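Local coordinates for protein glycoside hydrolase family 43 (Halothermothrix orenii, PDB 4QQS) that hydrolyses glycosidic bonds with alpha-L-arabinofuranosidase activity, probably in xylan breakdown, and is built as a five-bladed beta-propeller, at residues Tyr5-Gly10 with Asn288-Tyr293; Gly11-Gly16 with Gly282-Val287; Arg37-Trp42 with Glu69-Pro74; Tyr207-Ala212 with Gly255-Thr260; Lys249-Pro254 with Tyr272-Tyr277. All coordinates share one frame; numbering follows the deposited sequence.

How the contacts relate
From the N terminus, the loop 5-16 opens contacts 1 and 2, which strand 285-295 closes more than 260 residues later; contact 2 is nested inside contact 1, and together they tie the start of the chain to the last blade of the propeller. Contact 3 lies within both: it closes a short loop between the first blade (37-42) and the next (69-74). Contacts 4 and 5 follow it and are also enclosed, but cross each other: 207-212 opens, 249-254 opens, then 255-260 and 272-277 close in turn. They join the last blade to the preceding one and to its own entering loop. Ala73 of contact 3 touches His256 of contact 4.

Contact 1 (Tyr5-Gly10 with Asn288-Tyr293); sequences YTNPVG and NIDRLY
A chi1 of 75° places the ring of Tyr5 between its own backbone N and carbonyl carbon, turned so that Ile289 CG1 lies over one face, 3.9 Å from the ring centroid in a CH-pi contact. Asn7 takes the other course, CG beside its backbone N (chi1 -78°), and its amide meets the strand backbone. It serves both polar groups of a single residue: Ile289 N donates to Asn7 OD1 (2.9 Å), and Asn7 ND2 donates to Ile289 O (2.8 Å), which lies in the amide plane. These two bonds hold the amide edge-on to the strand and fix its rotation. Tyr5 OH donates to Asp290 OD1 (2.9 Å) from the anti side, tilted out of the carboxylate plane; Thr305 OG1 also bonds OD1, and Tyr272 OH bonds OD2. Val9 CG2 meets Ile289 CG2 at 3.9 Å. Pro8, entered through a cis peptide, brings CB to 3.6 Å from Asn288 OD1, while Asn288 ND2 turns to Thr274. The N-terminal loop thus lies along strand 285-295 of the last blade, between strand 268-275, whose Phe269 touches Tyr5, and the C-terminal tail, where Thr305 bonds Asn7 and Gln309 pairs with the Tyr5 backbone.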
# COMPACT_ATOMS: atom_id res chain seq x y z
N TYR A 5 10.72 14.50 14.57
CA TYR A 5 9.70 14.70 13.53
C TYR A 5 8.33 14.91 14.17
O TYR A 5 8.08 14.43 15.28
CB TYR A 5 9.66 13.54 12.53
CG TYR A 5 9.01 12.27 13.03
CD1 TYR A 5 7.64 12.07 12.90
CD2 TYR A 5 9.76 11.25 13.60
CE1 TYR A 5 7.04 10.90 13.34
CE2 TYR A 5 9.17 10.08 14.04
CZ TYR A 5 7.80 9.91 13.91
OH TYR A 5 7.23 8.74 14.34
N THR A 6 7.45 15.60 13.46
CA THR A 6 6.05 15.73 13.86
C THR A 6 5.21 15.41 12.64
O THR A 6 5.37 16.03 11.60
CB THR A 6 5.72 17.16 14.35
OG1 THR A 6 6.56 17.50 15.46
CG2 THR A 6 4.28 17.28 14.79
N ASN A 7 4.32 14.44 12.78
CA ASN A 7 3.39 14.13 11.71
C ASN A 7 2.40 15.27 11.52
O ASN A 7 2.10 15.99 12.47
CB ASN A 7 2.61 12.86 12.04
CG ASN A 7 3.40 11.60 11.80
OD1 ASN A 7 4.11 11.48 10.80
ND2 ASN A 7 3.26 10.64 12.71
N PRO A 8 1.87 15.41 10.31
CA PRO A 8 2.22 14.65 9.10
C PRO A 8 3.56 15.10 8.51
O PRO A 8 3.78 16.29 8.35
CB PRO A 8 1.08 15.00 8.13
CG PRO A 8 -0.02 15.53 8.99
CD PRO A 8 0.68 16.25 10.09
N VAL A 9 4.45 14.17 8.18
CA VAL A 9 5.78 14.52 7.71
C VAL A 9 5.79 14.94 6.25
O VAL A 9 5.18 14.27 5.40
CB VAL A 9 6.82 13.40 7.94
CG1 VAL A 9 7.06 13.19 9.42
CG2 VAL A 9 6.40 12.11 7.26
N GLY A 10 6.46 16.05 5.96
CA GLY A 10 6.64 16.49 4.59
C GLY A 10 5.57 17.44 4.09
O GLY A 10 5.73 18.03 3.01
N ASN A 288 2.24 10.19 6.88
CA ASN A 288 2.68 10.07 8.27
C ASN A 288 3.62 8.89 8.40
O ASN A 288 3.55 7.94 7.61
CB ASN A 288 1.50 9.80 9.20
CG ASN A 288 0.41 10.82 9.05
OD1 ASN A 288 0.42 11.86 9.70
ND2 ASN A 288 -0.50 10.57 8.15
N ILE A 289 4.47 8.93 9.42
CA ILE A 289 5.30 7.79 9.78
C ILE A 289 5.18 7.52 11.27
O ILE A 289 4.92 8.43 12.07
CB ILE A 289 6.79 7.99 9.39
CG1 ILE A 289 7.46 9.07 10.25
CG2 ILE A 289 6.91 8.28 7.89
CD1 ILE A 289 8.92 9.25 9.93
N ASP A 290 5.39 6.27 11.67
CA ASP A 290 5.52 5.96 13.09
C ASP A 290 6.24 4.63 13.25
O ASP A 290 6.35 3.84 12.32
CB ASP A 290 4.14 5.94 13.81
CG ASP A 290 3.71 7.31 14.35
OD1 ASP A 290 4.53 8.00 15.00
OD2 ASP A 290 2.51 7.66 14.16
N ARG A 291 6.77 4.41 14.46
CA ARG A 291 7.56 3.22 14.74
C ARG A 291 6.70 1.97 14.78
O ARG A 291 5.63 1.96 15.39
CB ARG A 291 8.33 3.41 16.04
CG ARG A 291 9.48 4.38 15.87
CD ARG A 291 10.26 4.64 17.18
NE ARG A 291 11.54 5.27 16.83
CZ ARG A 291 11.74 6.57 16.61
NH1 ARG A 291 10.78 7.46 16.84
NH2 ARG A 291 12.92 6.98 16.19
N LEU A 292 7.22 0.92 14.15
CA LEU A 292 6.58 -0.38 14.02
C LEU A 292 7.54 -1.40 14.64
O LEU A 292 8.73 -1.35 14.37
CB LEU A 292 6.40 -0.69 12.54
CG LEU A 292 5.69 -1.98 12.18
CD1 LEU A 292 4.21 -1.87 12.51
CD2 LEU A 292 5.87 -2.28 10.71
N TYR A 293 7.03 -2.32 15.45
CA TYR A 293 7.90 -3.29 16.12
C TYR A 293 7.11 -4.52 16.52
O TYR A 293 5.89 -4.50 16.57
CB TYR A 293 8.56 -2.65 17.35
CG TYR A 293 7.58 -2.23 18.43
CD1 TYR A 293 6.87 -1.04 18.32
CD2 TYR A 293 7.39 -3.00 19.57
CE1 TYR A 293 5.98 -0.64 19.30
CE2 TYR A 293 6.52 -2.59 20.57
CZ TYR A 293 5.81 -1.41 20.43
OH TYR A 293 4.92 -1.00 21.41

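Contact 2 (Gly11-Gly16 with Gly282-Val287); sequences GITGIG and GGDRTV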
# COMPACT_ATOMS: atom_id res chain seq x y z
N GLY A 11 4.46 17.56 4.82
CA GLY A 11 3.38 18.42 4.40
C GLY A 11 2.79 18.03 3.06
O GLY A 11 2.37 18.89 2.29
N ILE A 12 2.77 16.74 2.78
CA ILE A 12 2.29 16.23 1.52
C ILE A 12 0.81 15.94 1.64
O ILE A 12 0.41 15.06 2.40
CB ILE A 12 3.04 14.95 1.13
CG1 ILE A 12 4.54 15.22 0.99
CG2 ILE A 12 2.49 14.40 -0.17
CD1 ILE A 12 5.36 13.97 0.94
N THR A 13 -0.00 16.71 0.93
CA THR A 13 -1.45 16.56 0.97
C THR A 13 -1.96 16.30 -0.44
O THR A 13 -1.21 16.30 -1.41
CB THR A 13 -2.13 17.79 1.58
OG1 THR A 13 -2.00 18.89 0.67
CG2 THR A 13 -1.53 18.14 2.95
N GLY A 14 -3.26 16.02 -0.53
CA GLY A 14 -3.88 15.69 -1.80
C GLY A 14 -3.44 14.33 -2.33
O GLY A 14 -3.44 14.10 -3.54
N ILE A 15 -3.08 13.43 -1.42
CA ILE A 15 -2.60 12.12 -1.81
C ILE A 15 -3.41 11.02 -1.14
O ILE A 15 -4.32 11.28 -0.36
CB ILE A 15 -1.08 11.96 -1.54
CG1 ILE A 15 -0.72 12.10 -0.05
CG2 ILE A 15 -0.31 12.98 -2.35
CD1 ILE A 15 -1.08 10.94 0.88
N GLY A 16 -3.05 9.78 -1.48
CA GLY A 16 -3.41 8.62 -0.69
C GLY A 16 -2.38 7.54 -0.93
O GLY A 16 -1.61 7.60 -1.89
N GLY A 282 -12.26 12.76 3.35
CA GLY A 282 -12.46 12.35 1.97
C GLY A 282 -11.16 11.87 1.37
O GLY A 282 -10.31 11.32 2.06
N GLY A 283 -11.00 12.08 0.07
CA GLY A 283 -9.81 11.65 -0.64
C GLY A 283 -8.55 12.46 -0.43
O GLY A 283 -7.46 12.03 -0.83
N ASP A 284 -8.66 13.62 0.20
CA ASP A 284 -7.48 14.42 0.49
C ASP A 284 -6.82 13.88 1.75
O ASP A 284 -7.31 14.11 2.86
CB ASP A 284 -7.85 15.89 0.68
CG ASP A 284 -6.63 16.79 0.84
OD1 ASP A 284 -5.53 16.29 1.11
OD2 ASP A 284 -6.79 18.03 0.73
N ARG A 285 -5.75 13.11 1.57
CA ARG A 285 -5.01 12.53 2.68
C ARG A 285 -3.57 13.03 2.67
O ARG A 285 -3.11 13.66 1.71
CB ARG A 285 -5.12 11.01 2.68
CG ARG A 285 -6.57 10.60 3.01
CD ARG A 285 -7.12 9.45 2.25
NE ARG A 285 -6.97 9.55 0.81
CZ ARG A 285 -7.12 8.48 0.06
NH1 ARG A 285 -7.44 7.34 0.64
NH2 ARG A 285 -6.95 8.53 -1.25
N THR A 286 -2.87 12.74 3.76
CA THR A 286 -1.54 13.25 4.01
C THR A 286 -0.67 12.14 4.60
O THR A 286 -1.18 11.17 5.14
CB THR A 286 -1.62 14.51 4.91
OG1 THR A 286 -0.36 15.16 4.98
CG2 THR A 286 -2.09 14.16 6.29
N VAL A 287 0.64 12.28 4.47
CA VAL A 287 1.61 11.25 4.79
C VAL A 287 2.09 11.35 6.24
O VAL A 287 2.36 12.45 6.74
CB VAL A 287 2.83 11.38 3.84
CG1 VAL A 287 3.89 10.34 4.16
CG2 VAL A 287 2.39 11.23 2.38
O HOH W 1 2.58 14.82 4.91
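Ile15 and Arg285 form one antiparallel hydrogen-bonded pair: Ile15 N donates to Arg285 O (3.1 Å), and Arg285 N to Ile15 O (3.0 Å). Gly14 and Ile15 together face Arg285 in a G1 beta bulge, with glycine at the position of positive phi (70°). The N-H of Gly14 turns to Asp284 OD1 (2.8 Å), meeting it from above the carboxylate plane. On the other side of the bridge Ile12 O receives Thr286 OG1 at 2.7 Å, above its carbonyl plane, and a weak bond from Val287 N. Water 1 accepts from Ile12 N and lies within bonding distance of Thr286 OG1 and Val287 O. Gly16 CA lies over a face of the Arg285 guanidinium, 3.6 Å from NH2, where a side chain would collide. Weak bonds from Arg285 NE to Ile15 O and Gly283 O help to keep this bent arginine in place, some 7 Å from the side chain of the predicted proton donor Glu195. Asp284 extends CG opposite its backbone N (chi1 -174°), and Thr276 OG1 also bonds OD1; an alanine here would probably leave both Gly14 N and Thr276 OG1 without their shared acceptor. Ile15 CD1 and Val287 CG2 touch at 3.8 Å, joining strand 285-295, paired with 268-275 in the last blade, to strands 26-32 and 38-44 of the first, where Leu29, Ala31 and Trp42 complete the apolar layer.

Contact 3 (Arg37-Trp42 with Glu69-Pro74); sequences RGFKVW and EDFWAP
Neighbouring blades of the five-bladed beta-propeller meet where Phe39 of strand 38-44 rests against Pro74 and Phe71 at the entrance to strand 72-79. The short strand segments lie 8.1 Å apart and cross at -48°, and no direct hydrogen bond joins them. With CG beside its backbone N (chi1 -53°), Phe39 presents one ring face to Pro74 CB, 3.8 Å from the ring centroid, a CH-pi contact backed by Pro74 CG, 3.5 Å from Phe39 CD1. The far end of the same ring lies in the bend of the other chain: Phe39 CZ is 3.6 Å from Phe71 CB, and Trp72 N approaches at the ring edge. Phe71 turns a face to the backbone of the first blade, with Arg37 O over its centre and Gly38 N nearer its rim; the Arg37 guanidinium points elsewhere, to Asp58. Tyr87 and Met85 of strand 82-90 also surround Phe39. An alanine in place of Phe39 would probably open a gap between the blades and strip Pro74 of its aromatic support. Ala73, directed away, lies near Asp17 and Asp126, predicted catalytic-site residues. Water 2 donates to both Gly38 O and Phe71 O, each at 2.8 Å.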
# COMPACT_ATOMS: atom_id res chain seq x y z
N ARG A 37 -3.79 10.79 -14.36
CA ARG A 37 -2.61 10.74 -15.21
C ARG A 37 -1.47 9.80 -14.80
O ARG A 37 -0.82 9.19 -15.65
CB ARG A 37 -2.10 12.20 -15.34
CG ARG A 37 -0.84 12.38 -16.14
CD ARG A 37 -0.49 13.84 -16.31
NE ARG A 37 0.71 13.95 -17.12
CZ ARG A 37 1.09 15.04 -17.76
NH1 ARG A 37 0.34 16.14 -17.71
NH2 ARG A 37 2.20 15.02 -18.47
N GLY A 38 -1.15 9.71 -13.51
CA GLY A 38 0.03 8.97 -13.11
C GLY A 38 0.37 9.20 -11.66
O GLY A 38 -0.50 9.51 -10.84
N PHE A 39 1.64 9.04 -11.33
CA PHE A 39 2.08 9.03 -9.94
C PHE A 39 3.29 9.90 -9.72
O PHE A 39 4.32 9.73 -10.37
CB PHE A 39 2.38 7.60 -9.48
CG PHE A 39 1.24 6.67 -9.75
CD1 PHE A 39 0.11 6.71 -8.95
CD2 PHE A 39 1.28 5.79 -10.82
CE1 PHE A 39 -0.97 5.90 -9.23
CE2 PHE A 39 0.20 4.98 -11.11
CZ PHE A 39 -0.92 5.03 -10.31
N LYS A 40 3.14 10.80 -8.75
CA LYS A 40 4.25 11.59 -8.25
C LYS A 40 5.17 10.75 -7.37
O LYS A 40 4.77 9.75 -6.76
CB LYS A 40 3.72 12.77 -7.43
CG LYS A 40 3.01 13.82 -8.27
CD LYS A 40 2.37 14.90 -7.44
CE LYS A 40 1.91 16.05 -8.32
NZ LYS A 40 1.07 17.04 -7.60
N VAL A 41 6.42 11.20 -7.32
CA VAL A 41 7.44 10.67 -6.44
C VAL A 41 8.07 11.81 -5.64
O VAL A 41 8.28 12.90 -6.17
CB VAL A 41 8.51 9.85 -7.22
CG1 VAL A 41 9.20 10.69 -8.28
CG2 VAL A 41 9.50 9.19 -6.27
N TRP A 42 8.31 11.54 -4.36
CA TRP A 42 9.02 12.45 -3.47
C TRP A 42 10.25 11.71 -2.95
O TRP A 42 10.24 10.49 -2.79
CB TRP A 42 8.15 12.85 -2.28
CG TRP A 42 6.89 13.62 -2.57
CD1 TRP A 42 6.69 14.95 -2.36
CD2 TRP A 42 5.64 13.12 -3.10
NE1 TRP A 42 5.42 15.31 -2.71
CE2 TRP A 42 4.75 14.20 -3.16
CE3 TRP A 42 5.19 11.85 -3.49
CZ2 TRP A 42 3.44 14.08 -3.61
CZ3 TRP A 42 3.88 11.73 -3.93
CH2 TRP A 42 3.03 12.83 -3.98
N GLU A 69 -8.11 6.95 -16.37
CA GLU A 69 -8.41 7.71 -15.16
C GLU A 69 -8.22 6.75 -14.00
O GLU A 69 -7.93 5.57 -14.20
CB GLU A 69 -9.85 8.24 -15.19
CG GLU A 69 -10.90 7.14 -15.27
CD GLU A 69 -12.33 7.65 -15.23
OE1 GLU A 69 -12.56 8.80 -14.79
OE2 GLU A 69 -13.23 6.89 -15.61
N ASP A 70 -8.40 7.27 -12.78
CA ASP A 70 -8.36 6.44 -11.58
C ASP A 70 -7.02 5.70 -11.42
O ASP A 70 -6.97 4.50 -11.13
CB ASP A 70 -9.54 5.46 -11.55
CG ASP A 70 -10.89 6.17 -11.45
OD1 ASP A 70 -11.00 7.17 -10.69
OD2 ASP A 70 -11.85 5.72 -12.12
N PHE A 71 -5.94 6.45 -11.57
CA PHE A 71 -4.59 5.95 -11.34
C PHE A 71 -4.34 5.90 -9.84
O PHE A 71 -4.23 6.95 -9.20
CB PHE A 71 -3.55 6.85 -12.04
CG PHE A 71 -3.51 6.67 -13.53
CD1 PHE A 71 -4.42 7.33 -14.36
CD2 PHE A 71 -2.58 5.83 -14.12
CE1 PHE A 71 -4.38 7.14 -15.72
CE2 PHE A 71 -2.56 5.64 -15.49
CZ PHE A 71 -3.46 6.30 -16.27
N TRP A 72 -4.28 4.68 -9.28
CA TRP A 72 -4.20 4.49 -7.84
C TRP A 72 -3.06 3.58 -7.41
O TRP A 72 -2.71 2.60 -8.09
CB TRP A 72 -5.49 3.86 -7.27
CG TRP A 72 -6.75 4.59 -7.53
CD1 TRP A 72 -6.91 5.90 -7.86
CD2 TRP A 72 -8.06 4.02 -7.49
NE1 TRP A 72 -8.25 6.18 -8.04
CE2 TRP A 72 -8.98 5.04 -7.83
CE3 TRP A 72 -8.55 2.75 -7.21
CZ2 TRP A 72 -10.35 4.81 -7.89
CZ3 TRP A 72 -9.92 2.53 -7.28
CH2 TRP A 72 -10.80 3.55 -7.62
N ALA A 73 -2.55 3.90 -6.23
CA ALA A 73 -1.78 3.01 -5.34
C ALA A 73 -0.59 2.33 -6.00
O ALA A 73 -0.54 1.11 -6.14
CB ALA A 73 -2.71 2.01 -4.66
N PRO A 74 0.41 3.14 -6.37
CA PRO A 74 1.63 2.62 -6.97
C PRO A 74 2.54 1.99 -5.93
O PRO A 74 2.62 2.49 -4.80
CB PRO A 74 2.29 3.88 -7.54
CG PRO A 74 1.91 4.94 -6.56
CD PRO A 74 0.48 4.59 -6.16
O HOH W 2 -2.43 9.03 -8.92

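Contact 4 (Tyr207-Ala212 with Gly255-Thr260); sequences YMMYSA and GHNSVT. With NA (sodium ion), chain D.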
# COMPACT_ATOMS: atom_id res chain seq x y z
N TYR A 207 3.63 -11.56 7.81
CA TYR A 207 2.67 -10.63 8.40
C TYR A 207 2.14 -9.73 7.31
O TYR A 207 2.90 -9.01 6.67
CB TYR A 207 3.36 -9.79 9.49
CG TYR A 207 3.81 -10.62 10.65
CD1 TYR A 207 4.99 -11.37 10.60
CD2 TYR A 207 3.02 -10.72 11.78
CE1 TYR A 207 5.36 -12.18 11.65
CE2 TYR A 207 3.41 -11.53 12.85
CZ TYR A 207 4.58 -12.25 12.78
OH TYR A 207 4.96 -13.06 13.81
N MET A 208 0.83 -9.77 7.09
CA MET A 208 0.18 -8.94 6.09
C MET A 208 -0.58 -7.84 6.81
O MET A 208 -1.57 -8.11 7.49
CB MET A 208 -0.84 -9.75 5.27
CG MET A 208 -1.52 -8.91 4.19
SD MET A 208 -3.00 -9.62 3.52
CE MET A 208 -2.29 -11.11 2.84
N MET A 209 -0.09 -6.62 6.67
CA MET A 209 -0.83 -5.45 7.10
C MET A 209 -1.87 -5.13 6.02
O MET A 209 -1.63 -5.35 4.83
CB MET A 209 0.14 -4.30 7.32
CG MET A 209 1.14 -4.61 8.40
SD MET A 209 2.46 -3.42 8.57
CE MET A 209 1.56 -2.19 9.51
N TYR A 210 -3.01 -4.58 6.43
CA TYR A 210 -4.07 -4.27 5.48
C TYR A 210 -4.98 -3.24 6.14
O TYR A 210 -4.92 -3.03 7.35
CB TYR A 210 -4.86 -5.53 5.07
CG TYR A 210 -5.66 -6.10 6.21
CD1 TYR A 210 -5.09 -6.98 7.12
CD2 TYR A 210 -6.98 -5.73 6.41
CE1 TYR A 210 -5.82 -7.46 8.19
CE2 TYR A 210 -7.70 -6.20 7.49
CZ TYR A 210 -7.13 -7.07 8.37
OH TYR A 210 -7.82 -7.59 9.45
N SER A 211 -5.84 -2.64 5.33
CA SER A 211 -6.79 -1.64 5.81
C SER A 211 -8.22 -2.11 5.63
O SER A 211 -8.54 -2.88 4.70
CB SER A 211 -6.59 -0.33 5.04
OG SER A 211 -5.28 0.18 5.27
N ALA A 212 -9.10 -1.66 6.52
CA ALA A 212 -10.51 -1.99 6.45
C ALA A 212 -11.35 -0.76 6.78
O ALA A 212 -10.83 0.24 7.28
CB ALA A 212 -10.86 -3.14 7.40
N GLY A 255 -4.37 4.70 7.35
CA GLY A 255 -4.54 3.60 6.44
C GLY A 255 -3.56 3.50 5.30
O GLY A 255 -2.66 4.32 5.12
N HIS A 256 -3.80 2.42 4.55
CA HIS A 256 -3.08 2.02 3.33
C HIS A 256 -1.61 2.28 3.43
O HIS A 256 -1.06 3.20 2.80
CB HIS A 256 -3.72 2.63 2.02
CG HIS A 256 -3.30 1.93 0.75
ND1 HIS A 256 -4.12 1.38 -0.17
CD2 HIS A 256 -2.08 1.69 0.33
CE1 HIS A 256 -3.41 0.87 -1.11
NE2 HIS A 256 -2.16 1.03 -0.83
N ASN A 257 -0.95 1.42 4.20
CA ASN A 257 0.42 1.66 4.59
C ASN A 257 1.46 0.88 3.80
O ASN A 257 1.19 -0.13 3.14
CB ASN A 257 0.60 1.32 6.07
CG ASN A 257 0.60 -0.17 6.33
OD1 ASN A 257 -0.44 -0.81 6.39
ND2 ASN A 257 1.81 -0.73 6.45
N SER A 258 2.69 1.37 3.92
CA SER A 258 3.87 0.59 3.59
C SER A 258 4.77 0.53 4.83
O SER A 258 4.41 1.05 5.89
CB SER A 258 4.58 1.19 2.38
OG SER A 258 4.92 2.55 2.58
N VAL A 259 5.89 -0.19 4.71
CA VAL A 259 6.85 -0.35 5.79
C VAL A 259 8.25 -0.15 5.22
O VAL A 259 8.55 -0.65 4.14
CB VAL A 259 6.76 -1.75 6.42
CG1 VAL A 259 7.76 -1.90 7.56
CG2 VAL A 259 5.35 -2.03 6.92
N THR A 260 9.10 0.57 5.95
CA THR A 260 10.49 0.73 5.56
C THR A 260 11.33 0.74 6.84
O THR A 260 10.82 0.50 7.94
CB THR A 260 10.66 1.99 4.69
OG1 THR A 260 11.98 2.04 4.14
CG2 THR A 260 10.38 3.25 5.48
NA NA D . -0.14 -0.79 -1.33
O HOH W 3 -2.80 -1.09 4.72
O HOH W 4 -0.49 -0.93 1.24
O HOH W 5 1.14 0.95 -1.21
O HOH W 6 -1.43 -2.77 -1.54
O HOH W 7 -0.79 -0.73 -3.48
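His256 has a left-handed backbone (phi 39°), unusual for a residue other than glycine, and at this corner its N-H is taken by Ser211 OG of the facing strand (2.8 Å, 153°). The same hydroxyl donates to water 3 (2.8 Å from OG), which also accepts from Asn257 N, so one serine serves the backbone on both sides of the corner. The CB of His256 points away from strand 205-212, and its ring reaches the sodium site. There His256 NE2 binds the sodium ion at 2.8 Å, together with waters 4, 5, 6 and 7 and Glu75; water 4, 2.6 Å from the ion, is also 2.7 Å from Asn257 O. His256 ND1 bonds a HEPES molecule, probably from the crystallisation liquor, and the nearest side-chain atoms of Asp17, the predicted proton acceptor, and Asp126, a predicted pKa modulator, lie about 3 Å from its side chain. In the five-bladed propeller this joins strand 205-212 of one blade to strand 257-261, the first of the final blade, beside the predicted active-site residues. Beyond the corner Met209 packs on Asn257 and Val259. A bend at the thioether (chi3 80°) lays Met209 CE beside Asn257 ND2 at 3.4 Å, while Met209 SD touches Val259 CG2 at 3.6 Å. Asn257 ND2 donates weakly to Ser258 O, a bond that would limit rotation of the amide beside the methionine. Val270 of strand 268-275 touches both Met209 and Asn257.

Contact 5 (Lys249-Pro254 with Tyr272-Tyr277); sequences KGISGP and YHTHTY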
# COMPACT_ATOMS: atom_id res chain seq x y z
N LYS A 249 -6.71 13.98 18.76
CA LYS A 249 -5.45 14.53 18.26
C LYS A 249 -5.55 14.99 16.80
O LYS A 249 -4.55 15.33 16.18
CB LYS A 249 -4.34 13.48 18.38
CG LYS A 249 -4.00 13.02 19.79
CD LYS A 249 -2.82 12.05 19.76
CE LYS A 249 -2.28 11.71 21.14
NZ LYS A 249 -1.08 10.83 21.00
N GLY A 250 -6.75 14.98 16.21
CA GLY A 250 -6.92 15.35 14.82
C GLY A 250 -6.42 14.29 13.85
O GLY A 250 -6.09 14.62 12.70
N ILE A 251 -6.42 13.03 14.29
CA ILE A 251 -5.91 11.92 13.49
C ILE A 251 -7.07 11.04 13.07
O ILE A 251 -7.63 10.31 13.88
CB ILE A 251 -4.86 11.11 14.27
CG1 ILE A 251 -3.71 11.99 14.76
CG2 ILE A 251 -4.33 9.99 13.38
CD1 ILE A 251 -2.80 11.27 15.75
N SER A 252 -7.41 11.09 11.79
CA SER A 252 -8.58 10.41 11.23
C SER A 252 -8.18 9.41 10.15
O SER A 252 -7.39 9.74 9.25
CB SER A 252 -9.50 11.46 10.61
OG SER A 252 -10.63 10.88 10.00
N GLY A 253 -8.72 8.21 10.23
CA GLY A 253 -8.57 7.24 9.16
C GLY A 253 -7.17 6.79 8.77
O GLY A 253 -6.84 6.78 7.59
N PRO A 254 -6.32 6.40 9.74
CA PRO A 254 -4.98 5.95 9.36
C PRO A 254 -5.03 4.69 8.50
O PRO A 254 -5.67 3.71 8.87
CB PRO A 254 -4.30 5.68 10.70
CG PRO A 254 -5.43 5.37 11.63
CD PRO A 254 -6.59 6.20 11.18
N TYR A 272 1.94 5.73 6.48
CA TYR A 272 0.50 5.61 6.34
C TYR A 272 -0.13 6.97 6.09
O TYR A 272 0.46 8.00 6.42
CB TYR A 272 -0.11 4.95 7.59
CG TYR A 272 0.09 5.73 8.87
CD1 TYR A 272 1.29 5.66 9.58
CD2 TYR A 272 -0.91 6.54 9.36
CE1 TYR A 272 1.48 6.39 10.75
CE2 TYR A 272 -0.73 7.27 10.54
CZ TYR A 272 0.46 7.20 11.22
OH TYR A 272 0.60 7.94 12.37
N HIS A 273 -1.32 6.97 5.52
CA HIS A 273 -2.03 8.22 5.33
C HIS A 273 -3.07 8.45 6.42
O HIS A 273 -3.50 7.52 7.07
CB HIS A 273 -2.63 8.35 3.94
CG HIS A 273 -3.73 7.40 3.60
ND1 HIS A 273 -4.88 7.16 4.33
CD2 HIS A 273 -3.84 6.69 2.47
CE1 HIS A 273 -5.62 6.29 3.64
NE2 HIS A 273 -5.01 6.01 2.51
N THR A 274 -3.43 9.71 6.60
CA THR A 274 -4.58 10.12 7.40
C THR A 274 -5.31 11.23 6.65
O THR A 274 -4.77 11.83 5.73
CB THR A 274 -4.17 10.65 8.79
OG1 THR A 274 -3.24 11.72 8.62
CG2 THR A 274 -3.55 9.57 9.64
N HIS A 275 -6.53 11.55 7.05
CA HIS A 275 -7.24 12.62 6.36
C HIS A 275 -6.60 13.96 6.64
O HIS A 275 -6.28 14.30 7.78
CB HIS A 275 -8.70 12.67 6.79
CG HIS A 275 -9.45 11.42 6.47
ND1 HIS A 275 -9.68 10.94 5.20
CD2 HIS A 275 -9.99 10.52 7.32
CE1 HIS A 275 -10.36 9.81 5.29
NE2 HIS A 275 -10.57 9.55 6.57
N THR A 276 -6.44 14.75 5.59
CA THR A 276 -5.86 16.08 5.74
C THR A 276 -6.80 16.97 6.57
O THR A 276 -6.34 17.80 7.35
CB THR A 276 -5.57 16.69 4.36
OG1 THR A 276 -4.69 15.81 3.65
CG2 THR A 276 -4.93 18.08 4.47
N TYR A 277 -8.10 16.77 6.38
CA TYR A 277 -9.12 17.54 7.08
C TYR A 277 -10.03 16.58 7.83
O TYR A 277 -11.03 16.11 7.30
CB TYR A 277 -9.90 18.41 6.10
CG TYR A 277 -9.02 19.39 5.36
CD1 TYR A 277 -8.50 20.51 6.00
CD2 TYR A 277 -8.69 19.19 4.03
CE1 TYR A 277 -7.69 21.42 5.33
CE2 TYR A 277 -7.88 20.10 3.34
CZ TYR A 277 -7.38 21.20 4.00
OH TYR A 277 -6.58 22.09 3.32
O HOH W 8 -6.16 13.16 10.27
O HOH W 9 -7.36 8.60 5.84
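The loop that leads into the last propeller blade runs beside strand 268-275 near the active-site pocket, with Ser252, Gly253 and Pro254 against His273, Thr274 and His275. One direct backbone hydrogen bond joins the two, His275 N to Ser252 O (3.0 Å, 164°). Two residues on, Pro254 CA points its hydrogen at His273 O, 3.1 Å away, a CA-H...O contact where proline has no N-H to offer. Apolar contacts flank this backbone pairing: Ile251 CG2 meets Thr274 CG2 at 3.8 Å, and Pro254 CB approaches the Tyr272 ring obliquely, 3.7 Å from CD2. The hydroxyls of Tyr272 and Thr274 are both engaged by strand 285-295. Gly253 has positive phi (60°), and a CB on it would collide with His275 NE2, so the close approach of loop and imidazole depends on its lack of a side chain. His273, with CG between its backbone N and carbonyl carbon (chi1 66°), reaches inward, where NE2 makes a weak hydrogen bond to Asp17, the predicted proton acceptor. Water fills in where the backbones part. Water 8 accepts from Ser252 N (2.9 Å) and donates to His275 O (2.7 Å) and to Gly250 O. Water 9 donates to Gly253 O at 2.6 Å, and its oxygen sits over the centre of the His275 ring, 3.2 Å above the plane.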